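Local coordinates for protein 3-dehydroquinate dehydratase (Clostridium difficile, PDB 4H3D) that catalyses the cis-dehydration of 3-dehydroquinate to 3-dehydroshikimate through an imine intermediate, the third step of the chorismate pathway, at residues B[19-30]-B[46-57]; B[151-159]-B[183-191]. All blocks are in the same frame, centred on the assembly; numbering follows the deposited sequence. Where two conformers were deposited one is given.

Interaction 1. Residues B[19-30]-B[46-57]; sequences RPKICVPIIGKN and LDIIEWRVDFFE
Val24 and Ile26 of strand 21-26 reach into strand 48-52 with backbone N-H and C=O alike; N-H...O bonds alternate between the parallel strands, Val24 N to Ile48 O, Glu50 N to Val24 O, Ile26 N to Glu50 O and Arg52 N to Ile26 O. Where the pairing begins, the Asp47 carboxylate adds to the backbone bonds: with CG anti to the carbonyl carbon (chi1 -61°), Asp47 OD2 accepts Ile22 N at 2.8 Å with the anti lone pair, while Ile22 O takes both Asp47 N and Ile48 N. Asp47 OD2 also meets Arg19 NH2 in a 3.2 Å salt bridge, the planes 75° apart, and a water joins the two. Asn247 and Asn251 hold Arg19 NH1.

Side chains alternate between the two faces. Ile26 CD1 packs on Ile49 CG2 at 3.6 Å; on this face Ile26 touches Glu37 of helix 31-41 and Val24 touches Phe243 of helix 243-256. On the other, Cys23 SG lies against Glu50 CB. Past the strands, Ile27 CB sits over one face of the Phe55 ring in a CH-pi contact, and Lys29 NZ bonds to Phe55 O at 2.7 Å. Arg52 grips Asp54 side-on, while Thr84 bonds Glu50 OE2. Glu50, Trp51 and Arg52 bind 3-dehydroquinate, so this beta-alpha-beta unit of the TIM barrel carries part of the active site near its C-terminal strand ends.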
loop_
_atom_site.group_PDB
_atom_site.type_symbol
_atom_site.label_atom_id
_atom_site.label_comp_id
_atom_site.label_asym_id
_atom_site.label_seq_id
_atom_site.Cartn_x
_atom_site.Cartn_y
_atom_site.Cartn_z
ATOM N N ARG B 19 7.973 7.384 10.954
ATOM C CA ARG B 19 7.127 7.403 9.801
ATOM C C ARG B 19 7.885 8.104 8.664
ATOM O O ARG B 19 8.633 9.035 8.928
ATOM C CB ARG B 19 5.865 8.187 10.138
ATOM C CG ARG B 19 4.661 7.841 9.289
ATOM C CD ARG B 19 3.687 8.996 9.252
ATOM N NE ARG B 19 4.261 10.072 8.456
ATOM C CZ ARG B 19 3.626 11.176 8.097
ATOM N NH1 ARG B 19 2.366 11.380 8.460
ATOM N NH2 ARG B 19 4.264 12.084 7.362
ATOM N N PRO B 20 7.717 7.644 7.409
ATOM C CA PRO B 20 8.362 8.343 6.310
ATOM C C PRO B 20 7.914 9.785 6.256
ATOM O O PRO B 20 6.773 10.090 6.611
ATOM C CB PRO B 20 7.840 7.612 5.075
ATOM C CG PRO B 20 7.537 6.248 5.560
ATOM C CD PRO B 20 7.128 6.370 6.975
ATOM N N LYS B 21 8.792 10.656 5.790
ATOM C CA LYS B 21 8.475 12.070 5.686
ATOM C C LYS B 21 7.857 12.348 4.328
ATOM O O LYS B 21 8.223 11.722 3.324
ATOM C CB LYS B 21 9.734 12.913 5.903
ATOM C CG LYS B 21 10.523 12.530 7.186
ATOM C CD LYS B 21 9.677 12.629 8.444
ATOM C CE LYS B 21 10.474 12.228 9.689
ATOM N NZ LYS B 21 10.775 10.749 9.704
ATOM N N ILE B 22 6.916 13.276 4.298
ATOM C CA ILE B 22 6.233 13.633 3.062
ATOM C C ILE B 22 6.787 14.919 2.495
ATOM O O ILE B 22 6.860 15.955 3.203
ATOM C CB ILE B 22 4.723 13.845 3.287
ATOM C CG1 ILE B 22 4.077 12.564 3.791
ATOM C CG2 ILE B 22 4.046 14.284 1.972
ATOM C CD1 ILE B 22 2.599 12.712 4.119
ATOM N N CYS B 23 7.147 14.862 1.217
ATOM C CA CYS B 23 7.671 16.001 0.479
ATOM C C CYS B 23 6.686 16.373 -0.618
ATOM O O CYS B 23 6.165 15.491 -1.323
ATOM C CB CYS B 23 9.012 15.641 -0.164
ATOM S SG CYS B 23 9.807 16.970 -1.020
ATOM N N VAL B 24 6.423 17.666 -0.764
ATOM C CA VAL B 24 5.514 18.161 -1.785
ATOM C C VAL B 24 6.234 19.197 -2.641
ATOM O O VAL B 24 6.843 20.120 -2.102
ATOM C CB VAL B 24 4.285 18.822 -1.143
ATOM C CG1 VAL B 24 3.304 19.250 -2.212
ATOM C CG2 VAL B 24 3.627 17.867 -0.141
ATOM N N PRO B 25 6.184 19.045 -3.984
ATOM C CA PRO B 25 6.833 20.022 -4.841
ATOM C C PRO B 25 6.022 21.264 -5.185
ATOM O O PRO B 25 4.784 21.235 -5.216
ATOM C CB PRO B 25 7.102 19.239 -6.146
ATOM C CG PRO B 25 6.160 18.156 -6.154
ATOM C CD PRO B 25 5.801 17.833 -4.725
ATOM N N ILE B 26 6.761 22.343 -5.440
ATOM C CA ILE B 26 6.241 23.610 -5.954
ATOM C C ILE B 26 6.753 23.625 -7.388
ATOM O O ILE B 26 7.977 23.463 -7.633
ATOM C CB ILE B 26 6.790 24.812 -5.167
ATOM C CG1 ILE B 26 6.149 24.827 -3.781
ATOM C CG2 ILE B 26 6.509 26.142 -5.921
ATOM C CD1 ILE B 26 6.652 25.943 -2.859
ATOM N N ILE B 27 5.846 23.796 -8.335
ATOM C CA ILE B 27 6.193 23.716 -9.750
ATOM C C ILE B 27 5.810 24.969 -10.551
ATOM O O ILE B 27 5.726 24.930 -11.781
ATOM C CB ILE B 27 5.541 22.453 -10.383
ATOM C CG1 ILE B 27 4.018 22.487 -10.245
ATOM C CG2 ILE B 27 6.060 21.194 -9.707
ATOM C CD1 ILE B 27 3.333 21.380 -11.015
ATOM N N GLY B 28 5.602 26.075 -9.843
ATOM C CA GLY B 28 5.193 27.340 -10.459
ATOM C C GLY B 28 6.154 27.839 -11.520
ATOM O O GLY B 28 7.367 27.662 -11.413
ATOM N N LYS B 29 5.603 28.512 -12.520
ATOM C CA LYS B 29 6.373 28.979 -13.652
ATOM C C LYS B 29 6.957 30.376 -13.407
ATOM O O LYS B 29 7.921 30.771 -14.066
ATOM C CB LYS B 29 5.464 29.006 -14.882
ATOM C CG LYS B 29 6.060 28.329 -16.097
ATOM C CD LYS B 29 6.073 26.801 -15.905
ATOM C CE LYS B 29 6.749 26.082 -17.070
ATOM N NZ LYS B 29 8.168 26.534 -17.272
ATOM N N ASN B 30 6.357 31.118 -12.468
ATOM C CA ASN B 30 6.785 32.484 -12.140
ATOM C C ASN B 30 6.724 32.749 -10.631
ATOM O O ASN B 30 6.165 31.957 -9.875
ATOM C CB ASN B 30 5.932 33.497 -12.912
ATOM C CG ASN B 30 4.438 33.314 -12.672
ATOM O OD1 ASN B 30 3.975 33.235 -11.531
ATOM N ND2 ASN B 30 3.675 33.272 -13.755
ATOM N N LEU B 46 2.772 18.397 6.261
ATOM C CA LEU B 46 3.757 17.891 5.331
ATOM C C LEU B 46 5.083 18.141 6.038
ATOM O O LEU B 46 5.137 18.905 7.007
ATOM C CB LEU B 46 3.672 18.607 3.989
ATOM C CG LEU B 46 3.891 20.116 3.959
ATOM C CD1 LEU B 46 5.360 20.448 4.234
ATOM C CD2 LEU B 46 3.463 20.674 2.602
ATOM N N ASP B 47 6.144 17.514 5.567
ATOM C CA ASP B 47 7.407 17.602 6.237
ATOM C C ASP B 47 8.428 18.447 5.500
ATOM O O ASP B 47 9.162 19.192 6.111
ATOM C CB ASP B 47 7.942 16.187 6.452
ATOM C CG ASP B 47 7.026 15.352 7.315
ATOM O OD1 ASP B 47 6.816 15.736 8.477
ATOM O OD2 ASP B 47 6.504 14.312 6.835
ATOM N N ILE B 48 8.453 18.331 4.186
ATOM C CA ILE B 48 9.454 18.993 3.368
ATOM C C ILE B 48 8.797 19.548 2.122
ATOM O O ILE B 48 7.868 18.942 1.574
ATOM C CB ILE B 48 10.533 17.967 2.911
ATOM C CG1 ILE B 48 11.227 17.334 4.125
ATOM C CG2 ILE B 48 11.562 18.608 1.955
ATOM C CD1 ILE B 48 12.168 16.190 3.766
ATOM N N ILE B 49 9.276 20.702 1.687
ATOM C CA ILE B 49 8.819 21.321 0.466
ATOM C C ILE B 49 9.977 21.269 -0.541
ATOM O O ILE B 49 11.111 21.553 -0.186
ATOM C CB ILE B 49 8.389 22.775 0.687
ATOM C CG1 ILE B 49 7.097 22.812 1.509
ATOM C CG2 ILE B 49 8.182 23.473 -0.651
ATOM C CD1 ILE B 49 6.619 24.230 1.903
ATOM N N GLU B 50 9.678 20.846 -1.769
ATOM C CA GLU B 50 10.666 20.788 -2.838
ATOM C C GLU B 50 10.366 21.874 -3.840
ATOM O O GLU B 50 9.246 21.985 -4.305
ATOM C CB GLU B 50 10.614 19.427 -3.564
ATOM C CG GLU B 50 11.508 19.354 -4.828
ATOM C CD GLU B 50 11.402 18.008 -5.574
ATOM O OE1 GLU B 50 10.266 17.539 -5.810
ATOM O OE2 GLU B 50 12.457 17.434 -5.920
ATOM N N TRP B 51 11.352 22.696 -4.164
ATOM C CA TRP B 51 11.177 23.663 -5.233
ATOM C C TRP B 51 11.786 23.086 -6.497
ATOM O O TRP B 51 13.016 22.911 -6.591
ATOM C CB TRP B 51 11.785 25.027 -4.892
ATOM C CG TRP B 51 11.606 26.039 -5.980
ATOM C CD1 TRP B 51 10.615 26.059 -6.926
ATOM C CD2 TRP B 51 12.384 27.238 -6.198
ATOM N NE1 TRP B 51 10.761 27.161 -7.747
ATOM C CE2 TRP B 51 11.823 27.906 -7.311
ATOM C CE3 TRP B 51 13.490 27.801 -5.569
ATOM C CZ2 TRP B 51 12.343 29.092 -7.806
ATOM C CZ3 TRP B 51 14.002 28.986 -6.069
ATOM C CH2 TRP B 51 13.431 29.611 -7.179
ATOM N N ARG B 52 10.907 22.748 -7.458
ATOM C CA ARG B 52 11.306 22.239 -8.763
ATOM C C ARG B 52 11.559 23.451 -9.612
ATOM O O ARG B 52 10.694 23.889 -10.356
ATOM C CB ARG B 52 10.207 21.370 -9.393
ATOM C CG ARG B 52 10.186 19.918 -8.908
ATOM C CD ARG B 52 11.319 19.141 -9.514
ATOM N NE ARG B 52 11.261 19.205 -10.982
ATOM C CZ ARG B 52 10.565 18.366 -11.747
ATOM N NH1 ARG B 52 9.869 17.376 -11.192
ATOM N NH2 ARG B 52 10.569 18.510 -13.075
ATOM N N VAL B 53 12.780 23.967 -9.492
ATOM C CA VAL B 53 13.191 25.213 -10.122
ATOM C C VAL B 53 13.283 25.128 -11.653
ATOM O O VAL B 53 13.237 26.150 -12.331
ATOM C CB VAL B 53 14.525 25.692 -9.506
ATOM C CG1 VAL B 53 15.682 24.825 -9.984
ATOM C CG2 VAL B 53 14.785 27.171 -9.817
ATOM N N ASP B 54 13.402 23.922 -12.203
ATOM C CA ASP B 54 13.417 23.774 -13.681
ATOM C C ASP B 54 12.104 24.257 -14.330
ATOM O O ASP B 54 12.085 24.514 -15.515
ATOM C CB ASP B 54 13.731 22.348 -14.115
ATOM C CG ASP B 54 12.821 21.334 -13.480
ATOM O OD1 ASP B 54 12.937 21.109 -12.243
ATOM O OD2 ASP B 54 12.020 20.734 -14.217
ATOM N N PHE B 55 11.011 24.382 -13.558
ATOM C CA PHE B 55 9.742 24.974 -14.090
ATOM C C PHE B 55 9.792 26.513 -14.108
ATOM O O PHE B 55 9.055 27.169 -14.852
ATOM C CB PHE B 55 8.511 24.579 -13.257
ATOM C CG PHE B 55 8.030 23.153 -13.461
ATOM C CD1 PHE B 55 7.072 22.855 -14.445
ATOM C CD2 PHE B 55 8.469 22.133 -12.638
ATOM C CE1 PHE B 55 6.607 21.558 -14.620
ATOM C CE2 PHE B 55 8.005 20.818 -12.808
ATOM C CZ PHE B 55 7.073 20.534 -13.793
ATOM N N PHE B 56 10.637 27.091 -13.269
ATOM C CA PHE B 56 10.745 28.553 -13.173
ATOM C C PHE B 56 11.281 29.134 -14.499
ATOM O O PHE B 56 12.397 28.809 -14.914
ATOM C CB PHE B 56 11.635 28.910 -11.992
ATOM C CG PHE B 56 11.807 30.379 -11.768
ATOM C CD1 PHE B 56 10.699 31.220 -11.648
ATOM C CD2 PHE B 56 13.081 30.923 -11.617
ATOM C CE1 PHE B 56 10.862 32.589 -11.426
ATOM C CE2 PHE B 56 13.249 32.311 -11.397
ATOM C CZ PHE B 56 12.138 33.130 -11.292
ATOM N N GLU B 57 10.490 29.990 -15.152
ATOM C CA GLU B 57 10.876 30.531 -16.483
ATOM C C GLU B 57 12.187 31.308 -16.508
ATOM O O GLU B 57 12.886 31.298 -17.519
ATOM C CB GLU B 57 9.747 31.370 -17.113
ATOM C CG GLU B 57 8.533 30.537 -17.476
ATOM C CD GLU B 57 7.485 31.289 -18.270
ATOM O OE1 GLU B 57 6.541 30.627 -18.745
ATOM O OE2 GLU B 57 7.600 32.525 -18.421
HETATM O O HOH W 1 3.594 14.723 7.108
HETATM O O HOH W 2 9.242 26.564 -10.014
#

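Interaction 2. Residues B[151-159]-B[183-191]; sequences KTPKKEEIV and KDVLVLLEA
Ala191 offers its methyl to Ile158, the CB lying 3.7 Å from Ile158 CG2. The isoleucine is turned with CG2 anti to its backbone N and CG1 beside it (chi1 -66°), which lets the CD1 end of the other branch run on toward Leu188, 4.2 Å from CD2. Val187 fits into the turn where helix 155-167 starts: CG1, anti to N at chi1 168°, points at Lys155 N and Pro153 O, 3.8 and 3.9 Å away. Pro153 O is buried here without a hydrogen-bonding partner.

Lys155 lies along the outer side of this contact. Its first two torsions are extended, laying CG against Ala191, and bends at chi3 and chi4 then turn the amine aside. The aliphatic part touches the carboxylate of Glu190, Lys155 CD lying 3.4 Å from Glu190 CD, the two side chains crossing at a slant. Their charges pair elsewhere: Lys155 NZ with Glu194, Glu190 OE1 with Lys183 of the second subunit.

At the other end Thr152 and Asp184 pass alongside one another, heading opposite ways. Thr152 OG1 comes 3.5 Å from Asp184 CB, and waters bridge the pair instead of a direct bond. One accepts from Thr152 N and donates to Asp184 OD2, an oxygen that Gln180 N also holds; another donates to both Thr152 O and Asp184 OD1. A third bonds with Thr152 OG1 and, weakly, with Asp184 O.

The axes of the short segments 155-159 and 183-191 come within 9.0 Å, crossing at -45°. Inward, Ile158 rests on Ile175 and Leu188 on Val177 of strand 172-177, with Leu188 also reaching strand 205-208; this places the two helices side by side on the outside of the barrel, with the subunit interface beside Glu190.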
loop_
_atom_site.group_PDB
_atom_site.type_symbol
_atom_site.label_atom_id
_atom_site.label_comp_id
_atom_site.label_asym_id
_atom_site.label_seq_id
_atom_site.Cartn_x
_atom_site.Cartn_y
_atom_site.Cartn_z
ATOM N N LYS B 151 11.843 1.408 -17.741
ATOM C CA LYS B 151 11.920 0.065 -17.178
ATOM C C LYS B 151 12.328 0.076 -15.711
ATOM O O LYS B 151 12.687 1.117 -15.164
ATOM C CB LYS B 151 12.941 -0.770 -17.962
ATOM C CG LYS B 151 14.399 -0.375 -17.730
ATOM C CD LYS B 151 15.341 -1.313 -18.456
ATOM C CE LYS B 151 16.778 -1.139 -17.992
ATOM N NZ LYS B 151 17.245 0.235 -18.084
ATOM N N THR B 152 12.245 -1.097 -15.096
ATOM C CA THR B 152 12.700 -1.307 -13.736
ATOM C C THR B 152 13.958 -2.181 -13.820
ATOM O O THR B 152 13.880 -3.358 -14.164
ATOM C CB THR B 152 11.635 -1.991 -12.872
ATOM O OG1 THR B 152 10.473 -1.147 -12.797
ATOM C CG2 THR B 152 12.185 -2.251 -11.440
ATOM N N PRO B 153 15.127 -1.597 -13.539
ATOM C CA PRO B 153 16.332 -2.407 -13.598
ATOM C C PRO B 153 16.241 -3.558 -12.578
ATOM O O PRO B 153 15.447 -3.487 -11.620
ATOM C CB PRO B 153 17.441 -1.422 -13.239
ATOM C CG PRO B 153 16.865 -0.070 -13.524
ATOM C CD PRO B 153 15.418 -0.194 -13.194
ATOM N N LYS B 154 17.045 -4.597 -12.783
ATOM C CA LYS B 154 17.054 -5.742 -11.885
ATOM C C LYS B 154 17.430 -5.307 -10.469
ATOM O O LYS B 154 18.073 -4.270 -10.275
ATOM C CB LYS B 154 18.024 -6.814 -12.392
ATOM C CG LYS B 154 17.748 -7.242 -13.838
ATOM C CD LYS B 154 16.285 -7.500 -13.993
ATOM C CE LYS B 154 15.884 -7.874 -15.394
ATOM N NZ LYS B 154 14.401 -7.934 -15.444
ATOM N N LYS B 155 17.018 -6.097 -9.486
ATOM C CA LYS B 155 17.314 -5.798 -8.072
ATOM C C LYS B 155 18.784 -5.395 -7.847
ATOM O O LYS B 155 19.067 -4.360 -7.261
ATOM C CB LYS B 155 16.962 -7.031 -7.225
ATOM C CG LYS B 155 17.297 -6.921 -5.742
ATOM C CD LYS B 155 16.804 -8.150 -4.968
ATOM C CE LYS B 155 17.500 -9.460 -5.359
ATOM N NZ LYS B 155 18.938 -9.515 -4.948
ATOM N N GLU B 156 19.707 -6.214 -8.343
ATOM C CA GLU B 156 21.127 -5.963 -8.146
ATOM C C GLU B 156 21.591 -4.662 -8.802
ATOM O O GLU B 156 22.500 -4.018 -8.283
ATOM C CB GLU B 156 22.011 -7.179 -8.529
ATOM C CG GLU B 156 21.541 -7.970 -9.704
ATOM C CD GLU B 156 20.362 -8.899 -9.354
ATOM O OE1 GLU B 156 20.509 -9.782 -8.461
ATOM O OE2 GLU B 156 19.302 -8.754 -9.985
ATOM N N GLU B 157 20.964 -4.276 -9.925
ATOM C CA GLU B 157 21.286 -3.001 -10.580
ATOM C C GLU B 157 20.828 -1.847 -9.699
ATOM O O GLU B 157 21.550 -0.883 -9.507
ATOM C CB GLU B 157 20.597 -2.876 -11.939
ATOM C CG GLU B 157 21.011 -3.906 -12.956
ATOM C CD GLU B 157 20.265 -3.718 -14.257
ATOM O OE1 GLU B 157 20.540 -2.712 -14.957
ATOM O OE2 GLU B 157 19.416 -4.586 -14.581
ATOM N N ILE B 158 19.613 -1.946 -9.177
ATOM C CA ILE B 158 19.075 -0.895 -8.289
ATOM C C ILE B 158 20.000 -0.754 -7.055
ATOM O O ILE B 158 20.443 0.360 -6.713
ATOM C CB ILE B 158 17.631 -1.204 -7.880
ATOM C CG1 ILE B 158 16.713 -1.150 -9.112
ATOM C CG2 ILE B 158 17.126 -0.190 -6.832
ATOM C CD1 ILE B 158 15.325 -1.679 -8.852
ATOM N N VAL B 159 20.331 -1.881 -6.427
ATOM C CA VAL B 159 21.222 -1.854 -5.270
ATOM C C VAL B 159 22.599 -1.265 -5.642
ATOM O O VAL B 159 23.170 -0.499 -4.859
ATOM C CB VAL B 159 21.386 -3.257 -4.615
ATOM C CG1 VAL B 159 22.489 -3.229 -3.549
ATOM C CG2 VAL B 159 20.064 -3.729 -4.004
ATOM N N LYS B 183 5.050 -7.342 -11.291
ATOM C CA LYS B 183 6.233 -7.924 -10.669
ATOM C C LYS B 183 7.348 -6.889 -10.510
ATOM O O LYS B 183 8.098 -6.937 -9.512
ATOM C CB LYS B 183 6.730 -9.158 -11.435
ATOM C CG LYS B 183 7.854 -9.898 -10.701
ATOM C CD LYS B 183 8.106 -11.307 -11.262
ATOM C CE LYS B 183 9.278 -11.971 -10.528
ATOM N NZ LYS B 183 9.482 -13.411 -10.891
ATOM N N ASP B 184 7.442 -5.948 -11.462
ATOM C CA ASP B 184 8.476 -4.863 -11.421
ATOM C C ASP B 184 8.324 -3.965 -10.193
ATOM O O ASP B 184 9.325 -3.488 -9.625
ATOM C CB ASP B 184 8.423 -3.985 -12.675
ATOM C CG ASP B 184 9.099 -4.609 -13.872
ATOM O OD1 ASP B 184 9.843 -5.604 -13.703
ATOM O OD2 ASP B 184 8.907 -4.075 -14.998
ATOM N N VAL B 185 7.080 -3.717 -9.802
ATOM C CA VAL B 185 6.801 -2.931 -8.581
ATOM C C VAL B 185 7.386 -3.681 -7.386
ATOM O O VAL B 185 8.054 -3.085 -6.525
ATOM C CB VAL B 185 5.320 -2.724 -8.359
ATOM C CG1 VAL B 185 5.088 -1.926 -7.067
ATOM C CG2 VAL B 185 4.670 -2.015 -9.546
ATOM N N LEU B 186 7.153 -4.995 -7.343
ATOM C CA LEU B 186 7.670 -5.816 -6.255
ATOM C C LEU B 186 9.210 -5.851 -6.256
ATOM O O LEU B 186 9.837 -5.855 -5.195
ATOM C CB LEU B 186 7.062 -7.236 -6.301
ATOM C CG LEU B 186 5.519 -7.309 -6.193
ATOM C CD1 LEU B 186 5.029 -8.743 -6.234
ATOM C CD2 LEU B 186 5.021 -6.627 -4.918
ATOM N N VAL B 187 9.824 -5.861 -7.435
ATOM C CA VAL B 187 11.309 -5.829 -7.527
ATOM C C VAL B 187 11.880 -4.550 -6.897
ATOM O O VAL B 187 12.864 -4.591 -6.112
ATOM C CB VAL B 187 11.772 -5.959 -8.993
ATOM C CG1 VAL B 187 13.282 -5.637 -9.133
ATOM C CG2 VAL B 187 11.419 -7.374 -9.548
ATOM N N LEU B 188 11.261 -3.418 -7.212
ATOM C CA LEU B 188 11.653 -2.135 -6.623
ATOM C C LEU B 188 11.566 -2.219 -5.097
ATOM O O LEU B 188 12.514 -1.821 -4.377
ATOM C CB LEU B 188 10.774 -0.985 -7.173
ATOM C CG LEU B 188 11.060 0.450 -6.695
ATOM C CD1 LEU B 188 10.449 0.754 -5.310
ATOM C CD2 LEU B 188 12.584 0.771 -6.721
ATOM N N LEU B 189 10.465 -2.781 -4.595
ATOM C CA LEU B 189 10.295 -2.948 -3.143
ATOM C C LEU B 189 11.305 -3.939 -2.550
ATOM O O LEU B 189 11.833 -3.715 -1.454
ATOM C CB LEU B 189 8.855 -3.366 -2.802
ATOM C CG LEU B 189 7.764 -2.311 -3.061
ATOM C CD1 LEU B 189 6.387 -2.882 -2.681
ATOM C CD2 LEU B 189 8.040 -1.011 -2.292
ATOM N N GLU B 190 11.578 -5.024 -3.267
ATOM C CA GLU B 190 12.576 -6.020 -2.831
ATOM C C GLU B 190 13.996 -5.412 -2.753
ATOM O O GLU B 190 14.747 -5.651 -1.789
ATOM C CB GLU B 190 12.592 -7.218 -3.794
ATOM C CG GLU B 190 13.546 -8.353 -3.340
ATOM C CD GLU B 190 13.736 -9.439 -4.393
ATOM O OE1 GLU B 190 14.294 -10.508 -4.045
ATOM O OE2 GLU B 190 13.354 -9.213 -5.571
ATOM N N ALA B 191 14.352 -4.649 -3.780
ATOM C CA ALA B 191 15.637 -3.954 -3.844
ATOM C C ALA B 191 15.741 -2.950 -2.711
ATOM O O ALA B 191 16.769 -2.859 -2.046
ATOM C CB ALA B 191 15.792 -3.259 -5.196
HETATM O O HOH W 3 9.101 -0.702 -10.485
HETATM O O HOH W 4 10.976 -3.254 -16.479
HETATM O O HOH W 5 12.644 -5.533 -13.070
#

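Overall arrangement
From the N terminus, interaction 1 comes first: 19-30 meets 46-57 after a short excursion through helix 31-41, closing one beta-alpha-beta unit. The chain then passes through the strands and helices between before interaction 2, where 151-159 meets 183-191 and closes a loop holding the rest of helix 155-167 and strand 172-177. The two closures follow in series, neither nested nor crossing. The centres of interaction 1 and interaction 2 are about 26 Å apart, on opposite sides of the chain's centre. Interaction 1 joins neighbouring strands of the barrel wall and carries substrate-binding residues; interaction 2 joins consecutive outer helices of the same barrel and borders the second subunit.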